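Local coordinates for D-alanyl transferase DltD (Enterococcus faecalis, PDB 6O93), which probably transfers D-alanine onto lipoteichoic acid during cell wall biogenesis in this Gram-positive bacterium, at residues F240-G245 / A345-L350. Residues are numbered along the deposited sequence; the frame is centred on the assembly and turned at random.
With PO4 (phosphate ion), chain G.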
loop_
_atom_site.group_PDB
_atom_site.type_symbol
_atom_site.label_atom_id
_atom_site.label_comp_id
_atom_site.label_asym_id
_atom_site.label_seq_id
_atom_site.Cartn_x
_atom_site.Cartn_y
_atom_site.Cartn_z
ATOM N N PHE A 240 -4.320 -22.440 14.514
ATOM C CA PHE A 240 -4.877 -21.178 14.046
ATOM C C PHE A 240 -4.720 -20.982 12.545
ATOM O O PHE A 240 -5.006 -19.892 12.041
ATOM C CB PHE A 240 -4.227 -20.012 14.794
ATOM C CG PHE A 240 -4.378 -20.094 16.286
ATOM C CD1 PHE A 240 -5.552 -19.696 16.899
ATOM C CD2 PHE A 240 -3.344 -20.572 17.075
ATOM C CE1 PHE A 240 -5.696 -19.774 18.272
ATOM C CE2 PHE A 240 -3.482 -20.652 18.448
ATOM C CZ PHE A 240 -4.658 -20.252 19.047
ATOM N N GLU A 241 -4.280 -22.010 11.819
ATOM C CA GLU A 241 -4.035 -21.907 10.379
ATOM C C GLU A 241 -3.037 -20.793 10.068
ATOM O O GLU A 241 -3.177 -20.066 9.084
ATOM C CB GLU A 241 -5.338 -21.694 9.605
ATOM C CG GLU A 241 -6.248 -22.915 9.570
ATOM C CD GLU A 241 -7.373 -22.780 8.557
ATOM O OE1 GLU A 241 -7.367 -21.800 7.782
ATOM O OE2 GLU A 241 -8.262 -23.659 8.534
ATOM N N ILE A 242 -2.017 -20.663 10.916
ATOM C CA ILE A 242 -0.949 -19.685 10.731
ATOM C C ILE A 242 0.285 -20.405 10.210
ATOM O O ILE A 242 0.557 -21.551 10.591
ATOM C CB ILE A 242 -0.645 -18.942 12.047
ATOM C CG1 ILE A 242 -1.853 -18.101 12.470
ATOM C CG2 ILE A 242 0.594 -18.067 11.892
ATOM C CD1 ILE A 242 -1.750 -17.533 13.875
ATOM N N SER A 243 1.034 -19.737 9.333
ATOM C CA SER A 243 2.250 -20.325 8.788
ATOM C C SER A 243 3.182 -20.756 9.914
ATOM O O SER A 243 3.304 -20.076 10.937
ATOM C CB SER A 243 2.957 -19.329 7.867
ATOM O OG SER A 243 2.169 -19.047 6.725
ATOM N N ASN A 244 3.845 -21.897 9.716
ATOM C CA ASN A 244 4.661 -22.486 10.775
ATOM C C ASN A 244 5.723 -21.511 11.267
ATOM O O ASN A 244 5.859 -21.285 12.475
ATOM C CB ASN A 244 5.311 -23.777 10.276
ATOM C CG ASN A 244 4.305 -24.886 10.047
ATOM O OD1 ASN A 244 3.214 -24.878 10.617
ATOM N ND2 ASN A 244 4.669 -25.852 9.212
ATOM N N GLY A 245 6.491 -20.927 10.345
ATOM C CA GLY A 245 7.545 -20.008 10.747
ATOM C C GLY A 245 7.011 -18.809 11.506
ATOM O O GLY A 245 7.518 -18.456 12.573
ATOM N N ALA A 345 -2.175 -15.899 5.153
ATOM C CA ALA A 345 -0.894 -16.555 5.384
ATOM C C ALA A 345 -0.599 -16.693 6.868
ATOM O O ALA A 345 0.079 -17.640 7.279
ATOM C CB ALA A 345 0.232 -15.775 4.701
ATOM N N ASP A 346 -1.099 -15.767 7.679
ATOM C CA ASP A 346 -0.859 -15.793 9.113
ATOM C C ASP A 346 -1.996 -15.073 9.829
ATOM O O ASP A 346 -3.164 -15.427 9.644
ATOM C CB ASP A 346 0.504 -15.172 9.435
ATOM C CG ASP A 346 0.738 -13.863 8.702
ATOM O OD1 ASP A 346 -0.071 -12.925 8.868
ATOM O OD2 ASP A 346 1.738 -13.773 7.959
ATOM N N THR A 347 -1.681 -14.060 10.635
ATOM C CA THR A 347 -2.713 -13.406 11.428
ATOM C C THR A 347 -3.450 -12.336 10.631
ATOM O O THR A 347 -4.678 -12.237 10.718
ATOM C CB THR A 347 -2.098 -12.798 12.687
ATOM O OG1 THR A 347 -0.971 -11.989 12.328
ATOM C CG2 THR A 347 -1.655 -13.894 13.649
ATOM N N ILE A 348 -2.731 -11.538 9.842
ATOM C CA ILE A 348 -3.340 -10.373 9.209
ATOM C C ILE A 348 -2.937 -10.239 7.746
ATOM O O ILE A 348 -3.449 -9.367 7.037
ATOM C CB ILE A 348 -2.974 -9.089 9.978
ATOM C CG1 ILE A 348 -1.454 -8.896 10.006
ATOM C CG2 ILE A 348 -3.531 -9.140 11.397
ATOM C CD1 ILE A 348 -1.024 -7.563 10.580
ATOM N N HIS A 349 -2.028 -11.090 7.279
ATOM C CA HIS A 349 -1.470 -10.971 5.937
ATOM C C HIS A 349 -2.149 -11.949 4.985
ATOM O O HIS A 349 -2.298 -13.133 5.304
ATOM C CB HIS A 349 0.038 -11.220 5.959
ATOM C CG HIS A 349 0.791 -10.255 6.819
ATOM N ND1 HIS A 349 1.199 -10.560 8.099
ATOM C CD2 HIS A 349 1.198 -8.985 6.587
ATOM C CE1 HIS A 349 1.832 -9.522 8.617
ATOM N NE2 HIS A 349 1.844 -8.553 7.720
ATOM N N LEU A 350 -2.554 -11.446 3.817
ATOM C CA LEU A 350 -3.138 -12.293 2.787
ATOM C C LEU A 350 -2.217 -13.464 2.479
ATOM O O LEU A 350 -0.989 -13.343 2.518
ATOM C CB LEU A 350 -3.394 -11.489 1.510
ATOM C CG LEU A 350 -4.575 -10.518 1.530
ATOM C CD1 LEU A 350 -4.496 -9.566 0.346
ATOM C CD2 LEU A 350 -5.891 -11.278 1.515
HETATM P P PO4 G . -1.573 -9.746 15.246
HETATM O O1 PO4 G . -1.497 -8.236 15.252
HETATM O O2 PO4 G . -0.730 -10.286 14.114
HETATM O O3 PO4 G . -3.010 -10.171 15.059
HETATM O O4 PO4 G . -1.056 -10.286 16.558
#
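Two hydrogen bonds from Ser243 converge on the carbonyl oxygen of Ala345. Ser243 N lies 3.1 Å from Ala345 O and in the carbonyl plane, whereas Ser243 OG, 2.6 Å from the same Ala345 O, is tilted out of that plane. With OG anti to its own carbonyl carbon (chi1 -65°), the hydroxyl stays beside the backbone N, and both donors grip one acceptor.

Apolar contacts extend the join through the two branches of Ile242: CG2 packs 3.8 Å from Asp346 CB, while CD1 reaches Thr347 CG2 at 3.6 Å. Thr347 OG1 instead makes a very short hydrogen bond (2.5 Å) to O2 of a phosphate ion, probably from the crystallisation liquor, to which Trp301 NE1 is also hydrogen-bonded.

Within 345-350, Asp346 OD1 accepts from Ile348 N, closing an Asx turn, from His349 N, which widens it to an Asx motif, and from His349 ND1 at 2.8 Å, on the syn side of the carboxylate and close to the imidazole plane, a bond that restrains the ring's rotation. His349 NE2 bonds Ser47 OG, a Ser-His-Asp geometry consistent with the catalytic triad of SGNH hydrolases.

The contact is buried, joining the N-cap position of helix 244-251 to the loop between strand 331-333 and helix 352-367; Trp301 of helix 299-305 packs against both Ile242 and Thr347, and Trp352 of helix 352-367 against Ser243.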